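Local coordinates for okadaic acid binding protein 2-alpha (Halichondria okadai, PDB 4WRI), which binds the polyether toxin okadaic acid in an internal pocket and is implicated in its accumulation by the sponge, at residues A[66-71]-A[80-85]; A[94-97]-A[101-104]; A[176-179]-A[183-186]. All blocks are in the same frame, centred on the assembly; numbering follows the deposited sequence.

Contact 1: residues A[66-71]-A[80-85]. With OKA (okadaic acid), chain B.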
loop_
_atom_site.group_PDB
_atom_site.type_symbol
_atom_site.label_atom_id
_atom_site.label_comp_id
_atom_site.label_asym_id
_atom_site.label_seq_id
_atom_site.Cartn_x
_atom_site.Cartn_y
_atom_site.Cartn_z
ATOM N N ARG A 66 -7.909 -6.868 -10.308
ATOM C CA ARG A 66 -7.554 -5.540 -10.788
ATOM C C ARG A 66 -6.200 -5.101 -10.252
ATOM O O ARG A 66 -5.443 -4.410 -10.952
ATOM C CB ARG A 66 -8.617 -4.510 -10.412
ATOM C CG ARG A 66 -9.904 -4.684 -11.237
ATOM C CD ARG A 66 -10.983 -3.701 -10.800
ATOM N NE ARG A 66 -10.568 -2.313 -10.967
ATOM C CZ ARG A 66 -10.742 -1.608 -12.080
ATOM N NH1 ARG A 66 -11.323 -2.159 -13.136
ATOM N NH2 ARG A 66 -10.332 -0.348 -12.135
ATOM N N HIS A 67 -5.904 -5.468 -9.007
ATOM C CA HIS A 67 -4.594 -5.144 -8.456
ATOM C C HIS A 67 -3.499 -5.797 -9.305
ATOM O O HIS A 67 -2.503 -5.150 -9.647
ATOM C CB HIS A 67 -4.485 -5.610 -7.015
ATOM C CG HIS A 67 -3.115 -5.443 -6.435
ATOM N ND1 HIS A 67 -2.578 -4.204 -6.152
ATOM C CD2 HIS A 67 -2.158 -6.354 -6.133
ATOM C CE1 HIS A 67 -1.355 -4.368 -5.672
ATOM N NE2 HIS A 67 -1.079 -5.660 -5.644
ATOM N N TRP A 68 -3.670 -7.074 -9.635
ATOM C CA TRP A 68 -2.705 -7.788 -10.471
ATOM C C TRP A 68 -2.562 -7.159 -11.844
ATOM O O TRP A 68 -1.445 -6.889 -12.302
ATOM C CB TRP A 68 -3.135 -9.244 -10.607
ATOM C CG TRP A 68 -2.309 -10.051 -11.559
ATOM C CD1 TRP A 68 -2.719 -10.589 -12.742
ATOM C CD2 TRP A 68 -0.936 -10.431 -11.398
ATOM N NE1 TRP A 68 -1.686 -11.282 -13.330
ATOM C CE2 TRP A 68 -0.578 -11.193 -12.532
ATOM C CE3 TRP A 68 0.026 -10.198 -10.412
ATOM C CZ2 TRP A 68 0.694 -11.735 -12.701
ATOM C CZ3 TRP A 68 1.303 -10.738 -10.583
ATOM C CH2 TRP A 68 1.616 -11.500 -11.723
ATOM N N VAL A 69 -3.676 -6.887 -12.509
ATOM C CA VAL A 69 -3.613 -6.391 -13.881
ATOM C C VAL A 69 -3.192 -4.923 -13.908
ATOM O O VAL A 69 -2.243 -4.555 -14.595
ATOM C CB VAL A 69 -4.981 -6.567 -14.603
ATOM C CG1 VAL A 69 -4.949 -5.954 -16.012
ATOM C CG2 VAL A 69 -5.338 -8.031 -14.671
ATOM N N ASN A 70 -3.889 -4.074 -13.163
ATOM C CA ASN A 70 -3.709 -2.628 -13.292
ATOM C C ASN A 70 -2.571 -2.011 -12.490
ATOM O O ASN A 70 -1.881 -1.110 -12.971
ATOM C CB ASN A 70 -5.019 -1.893 -12.960
ATOM C CG ASN A 70 -6.109 -2.160 -13.972
ATOM O OD1 ASN A 70 -5.846 -2.336 -15.159
ATOM N ND2 ASN A 70 -7.350 -2.168 -13.508
ATOM N N HIS A 71 -2.376 -2.470 -11.261
ATOM C CA HIS A 71 -1.325 -1.907 -10.412
ATOM C C HIS A 71 -0.001 -2.599 -10.665
ATOM O O HIS A 71 1.025 -1.942 -10.907
ATOM C CB HIS A 71 -1.687 -2.023 -8.923
ATOM C CG HIS A 71 -0.629 -1.506 -7.990
ATOM N ND1 HIS A 71 -0.643 -0.228 -7.470
ATOM C CD2 HIS A 71 0.483 -2.103 -7.484
ATOM C CE1 HIS A 71 0.411 -0.060 -6.686
ATOM N NE2 HIS A 71 1.118 -1.181 -6.689
ATOM N N GLU A 80 -1.078 -16.750 -18.473
ATOM C CA GLU A 80 -1.344 -17.555 -17.296
ATOM C C GLU A 80 -0.019 -18.059 -16.744
ATOM O O GLU A 80 0.864 -18.469 -17.502
ATOM C CB GLU A 80 -2.276 -18.721 -17.639
ATOM C CG GLU A 80 -2.735 -19.533 -16.434
ATOM C CD GLU A 80 -4.194 -19.960 -16.526
ATOM O OE1 GLU A 80 -5.067 -19.084 -16.730
ATOM O OE2 GLU A 80 -4.469 -21.172 -16.394
ATOM N N GLY A 81 0.141 -17.970 -15.429
ATOM C CA GLY A 81 1.361 -18.393 -14.782
ATOM C C GLY A 81 2.468 -17.349 -14.752
ATOM O O GLY A 81 3.544 -17.637 -14.239
ATOM N N TYR A 82 2.200 -16.151 -15.267
ATOM C CA TYR A 82 3.232 -15.103 -15.285
ATOM C C TYR A 82 3.759 -14.825 -13.876
ATOM O O TYR A 82 2.973 -14.713 -12.919
ATOM C CB TYR A 82 2.710 -13.831 -15.920
ATOM C CG TYR A 82 3.710 -12.698 -15.954
ATOM C CD1 TYR A 82 4.752 -12.684 -16.878
ATOM C CD2 TYR A 82 3.613 -11.634 -15.062
ATOM C CE1 TYR A 82 5.660 -11.650 -16.896
ATOM C CE2 TYR A 82 4.505 -10.601 -15.092
ATOM C CZ TYR A 82 5.531 -10.608 -16.000
ATOM O OH TYR A 82 6.419 -9.558 -16.025
ATOM N N ARG A 83 5.075 -14.743 -13.741
ATOM C CA ARG A 83 5.727 -14.534 -12.459
ATOM C C ARG A 83 6.375 -13.165 -12.372
ATOM O O ARG A 83 7.426 -12.938 -12.986
ATOM C CB ARG A 83 6.797 -15.587 -12.241
ATOM C CG ARG A 83 6.290 -17.009 -12.368
ATOM C CD ARG A 83 7.455 -17.932 -12.537
ATOM N NE ARG A 83 7.095 -19.320 -12.300
ATOM C CZ ARG A 83 7.917 -20.220 -11.772
ATOM N NH1 ARG A 83 9.150 -19.890 -11.426
ATOM N NH2 ARG A 83 7.486 -21.460 -11.557
ATOM N N LEU A 84 5.798 -12.263 -11.588
ATOM C CA LEU A 84 6.312 -10.899 -11.486
ATOM C C LEU A 84 7.361 -10.836 -10.385
ATOM O O LEU A 84 7.074 -11.109 -9.221
ATOM C CB LEU A 84 5.170 -9.934 -11.180
ATOM C CG LEU A 84 5.568 -8.473 -10.999
ATOM C CD1 LEU A 84 6.012 -7.856 -12.329
ATOM C CD2 LEU A 84 4.375 -7.723 -10.417
ATOM N N THR A 85 8.592 -10.484 -10.749
ATOM C CA THR A 85 9.668 -10.452 -9.763
ATOM C C THR A 85 9.710 -9.148 -8.974
ATOM O O THR A 85 9.163 -8.145 -9.412
ATOM C CB THR A 85 11.054 -10.648 -10.414
ATOM O OG1 THR A 85 11.351 -9.538 -11.282
ATOM C CG2 THR A 85 11.107 -11.954 -11.202
HETATM C C1 OKA B . -4.036 -4.614 1.835
HETATM C C2 OKA B . -5.464 -4.594 2.431
HETATM C C3 OKA B . -6.218 -3.364 1.929
HETATM C C4 OKA B . -6.331 -3.291 0.390
HETATM C C5 OKA B . -6.998 -1.981 -0.004
HETATM C C6 OKA B . -7.319 -1.967 -1.500
HETATM C C7 OKA B . -8.117 -3.236 -1.887
HETATM C C8 OKA B . -7.336 -4.459 -1.438
HETATM C C9 OKA B . -8.153 -5.701 -1.650
HETATM C C10 OKA B . -7.597 -6.793 -2.207
HETATM C C11 OKA B . -6.186 -6.830 -2.703
HETATM C C12 OKA B . -5.409 -5.639 -2.074
HETATM C C13 OKA B . -4.096 -5.397 -2.835
HETATM C C14 OKA B . -3.327 -4.242 -2.149
HETATM C C15 OKA B . -3.131 -3.105 -2.818
HETATM C C16 OKA B . -2.414 -2.000 -2.094
HETATM C C17 OKA B . -1.208 -1.367 -2.838
HETATM C C18 OKA B . -1.330 0.141 -2.551
HETATM C C19 OKA B . -2.662 0.249 -1.738
HETATM C C20 OKA B . -3.392 1.500 -1.996
HETATM C C21 OKA B . -4.665 1.522 -1.108
HETATM C C22 OKA B . -4.207 1.374 0.340
HETATM C C23 OKA B . -3.405 0.069 0.484
HETATM C C24 OKA B . -2.887 -0.056 1.956
HETATM C C25 OKA B . -4.126 0.060 2.815
HETATM C C26 OKA B . -5.023 1.217 2.557
HETATM C C27 OKA B . -4.425 2.534 3.098
HETATM C C28 OKA B . -4.391 2.460 4.633
HETATM C C29 OKA B . -3.994 3.770 5.332
HETATM C C30 OKA B . -3.898 3.439 6.851
HETATM C C31 OKA B . -5.192 3.080 7.541
HETATM C C32 OKA B . -5.014 2.950 9.054
HETATM C C33 OKA B . -4.184 4.065 9.679
HETATM C C34 OKA B . -2.973 4.375 8.783
HETATM C C35 OKA B . -2.352 5.723 9.294
HETATM C C36 OKA B . -1.004 5.892 8.605
HETATM C C37 OKA B . -0.164 4.681 8.893
HETATM C C38 OKA B . -0.813 3.401 8.431
HETATM C C39 OKA B . -6.316 4.066 7.223
HETATM C C40 OKA B . -2.605 4.206 4.842
HETATM C C41 OKA B . -4.429 -0.796 3.752
HETATM C C42 OKA B . -3.204 -6.623 -2.772
HETATM C C43 OKA B . -8.498 -7.990 -2.347
HETATM C C44 OKA B . -5.388 -4.591 3.951
HETATM O O1 OKA B . -3.379 -3.589 2.018
HETATM O O2 OKA B . -3.650 -5.614 1.224
HETATM O O3 OKA B . -6.159 -5.765 2.021
HETATM O O4 OKA B . -7.123 -4.408 -0.040
HETATM O O5 OKA B . -8.339 -3.225 -3.321
HETATM O O6 OKA B . -6.112 -4.482 -2.172
HETATM O O7 OKA B . -3.330 -0.949 -2.039
HETATM O O8 OKA B . -2.258 0.144 -0.347
HETATM O O9 OKA B . -5.371 1.352 1.170
HETATM O O10 OKA B . -2.192 -1.233 2.106
HETATM O O11 OKA B . -5.279 3.591 2.692
HETATM O O12 OKA B . -3.302 4.616 7.472
HETATM O O13 OKA B . -2.143 3.274 9.048
#
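This is a small apolar contact in which the indole of W68, near the end of helix 61-72, packs against Y82 and L84 of the following loop and strand. The helix, loop, strand and next helix together resemble one EF-hand-like unit. W68 carries all of the helix's share of the contact. Its CG lies anti to the backbone N (chi1 174°), and this swings the benzo end of the indole out to the loop. There CZ2 approaches the Y82 ring at its edge, in the ring plane, with W68 CZ2 to Y82 CD2 at 3.8 Å. The same end of the indole meets the backbone, W68 CH2 lying 3.7 Å from Y82 O. L84 completes the seat: its CB is 3.9 Å from W68 CH2. No hydrogen bond crosses between the segments, so the contact is van der Waals packing.

One residue earlier, H67 is part of the okadaic acid pocket. The toxin's methyl C42 lies over one face of its ring, toward the rim, and H67 CD2 is 3.5 Å from OKA C42. F39 and W24 meet this imidazole edge-to-face.

F39 also touches W68, so it meets two successive helix residues. Strand 84-85 pairs antiparallel with strand 33-34 through L84 and V34. Helix 86-96 then follows, and its N92 is touched by L84.

Contact 2: residues A[94-97]-A[101-104]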
loop_
_atom_site.group_PDB
_atom_site.type_symbol
_atom_site.label_atom_id
_atom_site.label_comp_id
_atom_site.label_asym_id
_atom_site.label_seq_id
_atom_site.Cartn_x
_atom_site.Cartn_y
_atom_site.Cartn_z
ATOM N N TRP A 94 7.499 2.392 -11.081
ATOM C CA TRP A 94 8.084 3.641 -11.567
ATOM C C TRP A 94 7.265 4.207 -12.728
ATOM O O TRP A 94 6.968 5.406 -12.761
ATOM C CB TRP A 94 9.541 3.410 -11.951
ATOM C CG TRP A 94 10.293 4.634 -12.405
ATOM C CD1 TRP A 94 10.897 4.811 -13.616
ATOM C CD2 TRP A 94 10.520 5.843 -11.661
ATOM N NE1 TRP A 94 11.495 6.044 -13.662
ATOM C CE2 TRP A 94 11.280 6.702 -12.483
ATOM C CE3 TRP A 94 10.165 6.278 -10.380
ATOM C CZ2 TRP A 94 11.694 7.977 -12.068
ATOM C CZ3 TRP A 94 10.572 7.560 -9.966
ATOM C CH2 TRP A 94 11.334 8.384 -10.808
ATOM N N LEU A 95 6.893 3.348 -13.675
ATOM C CA LEU A 95 6.026 3.781 -14.763
ATOM C C LEU A 95 4.656 4.183 -14.229
ATOM O O LEU A 95 4.081 5.186 -14.656
ATOM C CB LEU A 95 5.878 2.685 -15.822
ATOM C CG LEU A 95 6.912 2.709 -16.961
ATOM C CD1 LEU A 95 8.338 2.643 -16.445
ATOM C CD2 LEU A 95 6.643 1.585 -17.964
ATOM N N LEU A 96 4.144 3.419 -13.264
ATOM C CA LEU A 96 2.789 3.634 -12.765
ATOM C C LEU A 96 2.617 5.011 -12.114
ATOM O O LEU A 96 1.590 5.678 -12.318
ATOM C CB LEU A 96 2.413 2.542 -11.764
ATOM C CG LEU A 96 0.999 2.561 -11.194
ATOM C CD1 LEU A 96 -0.015 2.245 -12.274
ATOM C CD2 LEU A 96 0.897 1.569 -10.046
ATOM N N ILE A 97 3.610 5.451 -11.349
ATOM C CA ILE A 97 3.441 6.698 -10.609
ATOM C C ILE A 97 3.556 7.898 -11.546
ATOM O O ILE A 97 3.282 9.028 -11.131
ATOM C CB ILE A 97 4.426 6.845 -9.416
ATOM C CG1 ILE A 97 5.867 7.010 -9.896
ATOM C CG2 ILE A 97 4.278 5.680 -8.424
ATOM C CD1 ILE A 97 6.815 7.371 -8.796
ATOM N N ASP A 101 -3.373 9.345 -13.866
ATOM C CA ASP A 101 -4.439 8.905 -12.970
ATOM C C ASP A 101 -3.940 8.154 -11.738
ATOM O O ASP A 101 -4.738 7.562 -11.015
ATOM C CB ASP A 101 -5.430 8.022 -13.730
ATOM C CG ASP A 101 -4.746 6.886 -14.468
ATOM O OD1 ASP A 101 -4.377 5.885 -13.813
ATOM O OD2 ASP A 101 -4.573 6.993 -15.702
ATOM N N PHE A 102 -2.635 8.170 -11.493
ATOM C CA PHE A 102 -2.107 7.416 -10.355
ATOM C C PHE A 102 -2.690 7.866 -9.013
ATOM O O PHE A 102 -3.112 7.032 -8.204
ATOM C CB PHE A 102 -0.583 7.474 -10.290
ATOM C CG PHE A 102 -0.019 6.777 -9.083
ATOM C CD1 PHE A 102 -0.125 5.399 -8.962
ATOM C CD2 PHE A 102 0.595 7.496 -8.065
ATOM C CE1 PHE A 102 0.383 4.742 -7.846
ATOM C CE2 PHE A 102 1.107 6.845 -6.953
ATOM C CZ PHE A 102 1.003 5.468 -6.849
ATOM N N GLU A 103 -2.687 9.170 -8.760
ATOM C CA GLU A 103 -3.176 9.682 -7.485
ATOM C C GLU A 103 -4.615 9.221 -7.266
ATOM O O GLU A 103 -4.980 8.771 -6.182
ATOM C CB GLU A 103 -3.068 11.207 -7.432
ATOM C CG GLU A 103 -3.408 11.801 -6.079
ATOM C CD GLU A 103 -3.261 13.312 -6.045
ATOM O OE1 GLU A 103 -2.702 13.887 -7.004
ATOM O OE2 GLU A 103 -3.699 13.917 -5.045
ATOM N N ALA A 104 -5.430 9.303 -8.309
ATOM C CA ALA A 104 -6.823 8.881 -8.225
ATOM C C ALA A 104 -6.950 7.389 -7.966
ATOM O O ALA A 104 -7.862 6.977 -7.258
ATOM C CB ALA A 104 -7.578 9.266 -9.496
#
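F102 closes a short turn by laying its ring against L96 and I97, in the region where helix 86-96 leads into the turn. The tight part of the contact is here. I97 CG2 sits over one face of the ring, displaced toward the rim. It is a CH-pi contact, with I97 CG2 3.8 Å from the F102 ring centroid and 21° off the ring normal. The closest atom pair of this group is I97 CG2 with F102 CZ, at 3.6 Å. I97 holds CG2 anti to its carbonyl carbon, beside the backbone N, and the two side chains run side by side in the same direction.

L96 meets F102 differently. Its side chain crosses the phenylalanine at about a right angle, and L96 CG is 3.8 Å from F102 CD1. The L96 backbone joins in: L96 O is 3.5 Å from F102 CB. F102 has CG anti to its backbone N (chi1 177°), which carries the ring back to the earlier helix. T174 of helix 169-174 also touches F102.

The other side is loose. D101 is at the N-cap position, but its carboxylate makes no capping bond, and D101 OD1 comes no nearer to segment 94-97 than 5.9 Å, to L96 CD1. E103 starts away from the contact and is exposed, as is A104. A weak hydrogen bond runs from D101 N to S99 OG in the turn.

The nearest atoms of the F102 side chain and okadaic acid are about 7 Å apart, so F102 belongs to the second layer around the toxin. A short turn between two helices, packed by F102, is consistent with a linker between two EF-hand-like pairs, each with its own two-stranded antiparallel sheet.

Contact 3: residues A[176-179]-A[183-186]. With OKA (okadaic acid), chain B.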
loop_
_atom_site.group_PDB
_atom_site.type_symbol
_atom_site.label_atom_id
_atom_site.label_comp_id
_atom_site.label_asym_id
_atom_site.label_seq_id
_atom_site.Cartn_x
_atom_site.Cartn_y
_atom_site.Cartn_z
ATOM N N GLN A 176 11.115 11.283 -3.708
ATOM C CA GLN A 176 12.384 10.684 -4.097
ATOM C C GLN A 176 13.484 10.813 -3.067
ATOM O O GLN A 176 14.252 9.886 -2.865
ATOM C CB GLN A 176 12.876 11.306 -5.407
ATOM C CG GLN A 176 11.964 11.034 -6.575
ATOM C CD GLN A 176 11.828 9.545 -6.847
ATOM O OE1 GLN A 176 12.781 8.883 -7.244
ATOM N NE2 GLN A 176 10.651 9.008 -6.606
ATOM N N ASP A 177 13.553 11.961 -2.392
ATOM C CA ASP A 177 14.794 12.284 -1.672
ATOM C C ASP A 177 14.684 12.626 -0.204
ATOM O O ASP A 177 15.704 12.751 0.472
ATOM C CB ASP A 177 15.556 13.401 -2.399
ATOM C CG ASP A 177 15.872 13.045 -3.844
ATOM O OD1 ASP A 177 16.467 11.975 -4.079
ATOM O OD2 ASP A 177 15.471 13.822 -4.724
ATOM N N ASN A 178 13.462 12.755 0.301
ATOM C CA ASN A 178 13.293 13.013 1.725
ATOM C C ASN A 178 13.262 11.706 2.523
ATOM O O ASN A 178 12.220 11.045 2.613
ATOM C CB ASN A 178 12.031 13.837 1.967
ATOM C CG ASN A 178 11.870 14.244 3.425
ATOM O OD1 ASN A 178 12.445 13.636 4.325
ATOM N ND2 ASN A 178 11.042 15.263 3.660
ATOM N N THR A 179 14.396 11.320 3.101
ATOM C CA THR A 179 14.498 10.011 3.732
ATOM C C THR A 179 14.141 10.017 5.210
ATOM O O THR A 179 14.075 8.974 5.827
ATOM C CB THR A 179 15.885 9.377 3.574
ATOM O OG1 THR A 179 16.856 10.120 4.339
ATOM C CG2 THR A 179 16.297 9.341 2.111
ATOM N N PHE A 183 6.332 10.187 6.946
ATOM C CA PHE A 183 5.444 9.603 5.946
ATOM C C PHE A 183 6.152 8.464 5.204
ATOM O O PHE A 183 5.497 7.656 4.546
ATOM C CB PHE A 183 4.938 10.643 4.954
ATOM C CG PHE A 183 3.984 11.653 5.533
ATOM C CD1 PHE A 183 3.430 11.502 6.797
ATOM C CD2 PHE A 183 3.609 12.749 4.771
ATOM C CE1 PHE A 183 2.539 12.453 7.289
ATOM C CE2 PHE A 183 2.736 13.699 5.259
ATOM C CZ PHE A 183 2.192 13.548 6.524
ATOM N N ASN A 184 7.474 8.379 5.308
ATOM C CA ASN A 184 8.209 7.230 4.790
ATOM C C ASN A 184 7.744 5.910 5.386
ATOM O O ASN A 184 7.997 4.852 4.806
ATOM C CB ASN A 184 9.714 7.383 5.042
ATOM C CG ASN A 184 10.362 8.333 4.074
ATOM O OD1 ASN A 184 10.452 8.056 2.870
ATOM N ND2 ASN A 184 10.811 9.481 4.579
ATOM N N TYR A 185 7.078 5.971 6.539
ATOM C CA TYR A 185 6.748 4.776 7.290
ATOM C C TYR A 185 5.262 4.444 7.254
ATOM O O TYR A 185 4.799 3.672 8.077
ATOM C CB TYR A 185 7.271 4.899 8.738
ATOM C CG TYR A 185 8.747 5.212 8.697
ATOM C CD1 TYR A 185 9.634 4.291 8.170
ATOM C CD2 TYR A 185 9.231 6.460 9.066
ATOM C CE1 TYR A 185 10.979 4.576 8.046
ATOM C CE2 TYR A 185 10.602 6.757 8.957
ATOM C CZ TYR A 185 11.449 5.797 8.454
ATOM O OH TYR A 185 12.810 6.046 8.316
ATOM N N VAL A 186 4.557 4.952 6.252
ATOM C CA VAL A 186 3.117 4.706 6.147
ATOM C C VAL A 186 2.814 3.225 5.937
ATOM O O VAL A 186 1.729 2.776 6.286
ATOM C CB VAL A 186 2.497 5.576 5.036
ATOM C CG1 VAL A 186 2.832 5.003 3.672
ATOM C CG2 VAL A 186 0.975 5.694 5.227
HETATM C C1 OKA B . -4.036 -4.614 1.835
HETATM C C2 OKA B . -5.464 -4.594 2.431
HETATM C C3 OKA B . -6.218 -3.364 1.929
HETATM C C4 OKA B . -6.331 -3.291 0.390
HETATM C C5 OKA B . -6.998 -1.981 -0.004
HETATM C C6 OKA B . -7.319 -1.967 -1.500
HETATM C C7 OKA B . -8.117 -3.236 -1.887
HETATM C C8 OKA B . -7.336 -4.459 -1.438
HETATM C C9 OKA B . -8.153 -5.701 -1.650
HETATM C C10 OKA B . -7.597 -6.793 -2.207
HETATM C C11 OKA B . -6.186 -6.830 -2.703
HETATM C C12 OKA B . -5.409 -5.639 -2.074
HETATM C C13 OKA B . -4.096 -5.397 -2.835
HETATM C C14 OKA B . -3.327 -4.242 -2.149
HETATM C C15 OKA B . -3.131 -3.105 -2.818
HETATM C C16 OKA B . -2.414 -2.000 -2.094
HETATM C C17 OKA B . -1.208 -1.367 -2.838
HETATM C C18 OKA B . -1.330 0.141 -2.551
HETATM C C19 OKA B . -2.662 0.249 -1.738
HETATM C C20 OKA B . -3.392 1.500 -1.996
HETATM C C21 OKA B . -4.665 1.522 -1.108
HETATM C C22 OKA B . -4.207 1.374 0.340
HETATM C C23 OKA B . -3.405 0.069 0.484
HETATM C C24 OKA B . -2.887 -0.056 1.956
HETATM C C25 OKA B . -4.126 0.060 2.815
HETATM C C26 OKA B . -5.023 1.217 2.557
HETATM C C27 OKA B . -4.425 2.534 3.098
HETATM C C28 OKA B . -4.391 2.460 4.633
HETATM C C29 OKA B . -3.994 3.770 5.332
HETATM C C30 OKA B . -3.898 3.439 6.851
HETATM C C31 OKA B . -5.192 3.080 7.541
HETATM C C32 OKA B . -5.014 2.950 9.054
HETATM C C33 OKA B . -4.184 4.065 9.679
HETATM C C34 OKA B . -2.973 4.375 8.783
HETATM C C35 OKA B . -2.352 5.723 9.294
HETATM C C36 OKA B . -1.004 5.892 8.605
HETATM C C37 OKA B . -0.164 4.681 8.893
HETATM C C38 OKA B . -0.813 3.401 8.431
HETATM C C39 OKA B . -6.316 4.066 7.223
HETATM C C40 OKA B . -2.605 4.206 4.842
HETATM C C41 OKA B . -4.429 -0.796 3.752
HETATM C C42 OKA B . -3.204 -6.623 -2.772
HETATM C C43 OKA B . -8.498 -7.990 -2.347
HETATM C C44 OKA B . -5.388 -4.591 3.951
HETATM O O1 OKA B . -3.379 -3.589 2.018
HETATM O O2 OKA B . -3.650 -5.614 1.224
HETATM O O3 OKA B . -6.159 -5.765 2.021
HETATM O O4 OKA B . -7.123 -4.408 -0.040
HETATM O O5 OKA B . -8.339 -3.225 -3.321
HETATM O O6 OKA B . -6.112 -4.482 -2.172
HETATM O O7 OKA B . -3.330 -0.949 -2.039
HETATM O O8 OKA B . -2.258 0.144 -0.347
HETATM O O9 OKA B . -5.371 1.352 1.170
HETATM O O10 OKA B . -2.192 -1.233 2.106
HETATM O O11 OKA B . -5.279 3.591 2.692
HETATM O O12 OKA B . -3.302 4.616 7.472
HETATM O O13 OKA B . -2.143 3.274 9.048
HETATM O O HOH W 1 13.600 6.402 5.520
#
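The amide of N184 is the unusual feature, because its ND2 holds two backbone carbonyls of the loop that precedes it. One is N178 O across the contact and the other is H181 O. The segments lie in the loop after helix 169-174, with a 3-10 segment at 183-184. N178 forms an Asx turn there: its OD1 takes the backbone N of T180 and also that of H181.

The bond from N184 ND2 to N178 O is 2.9 Å long and nearly straight, at 165°. The carbonyl oxygen lies close to the amide plane of N184, while the donor is tilted 24° from the carbonyl plane. N184 OD1 is used as well, by H12 NE2 of helix 11-27. With both ends bonded, the amide's flip is fixed, and this buried side chain ties the loop to the first helix.

Farther out the loop closes through water. One water donates to T179 O at 2.6 Å and also bonds Y185 OH at 2.9 Å. Directly, T179 O and Y185 OH are 4.0 Å apart, so the water bridges the gap. N184 CB lies over the centre of one Y185 ring face.

At the inner end the segment reaches the toxin. V186 holds CG2 anti to its backbone N, and this is the branch that meets okadaic acid. V186 CG2 packs 3.9 Å from both OKA C40 and OKA C36, and V186 O lies 3.4 Å from OKA C38.

How the contacts relate
The three contacts follow one another along the chain, and none nests or crosses. Contact 1 closes the loop between helix 61-72 and strand 84-85. Helix 86-96 leaves that strand at once and leads to contact 2, which closes the short turn into helix 102-105. These two touch: L96 CD2 lies 3.5 Å from H71 ND1. Contact 3 closes the loop after helix 169-174, near the C terminus, and meets contact 2 where W94 packs on Q176. Contacts 1 and 3 lie on opposite sides of the chain's centre, about 26 Å apart between centres. Both reach okadaic acid, at different parts of the molecule.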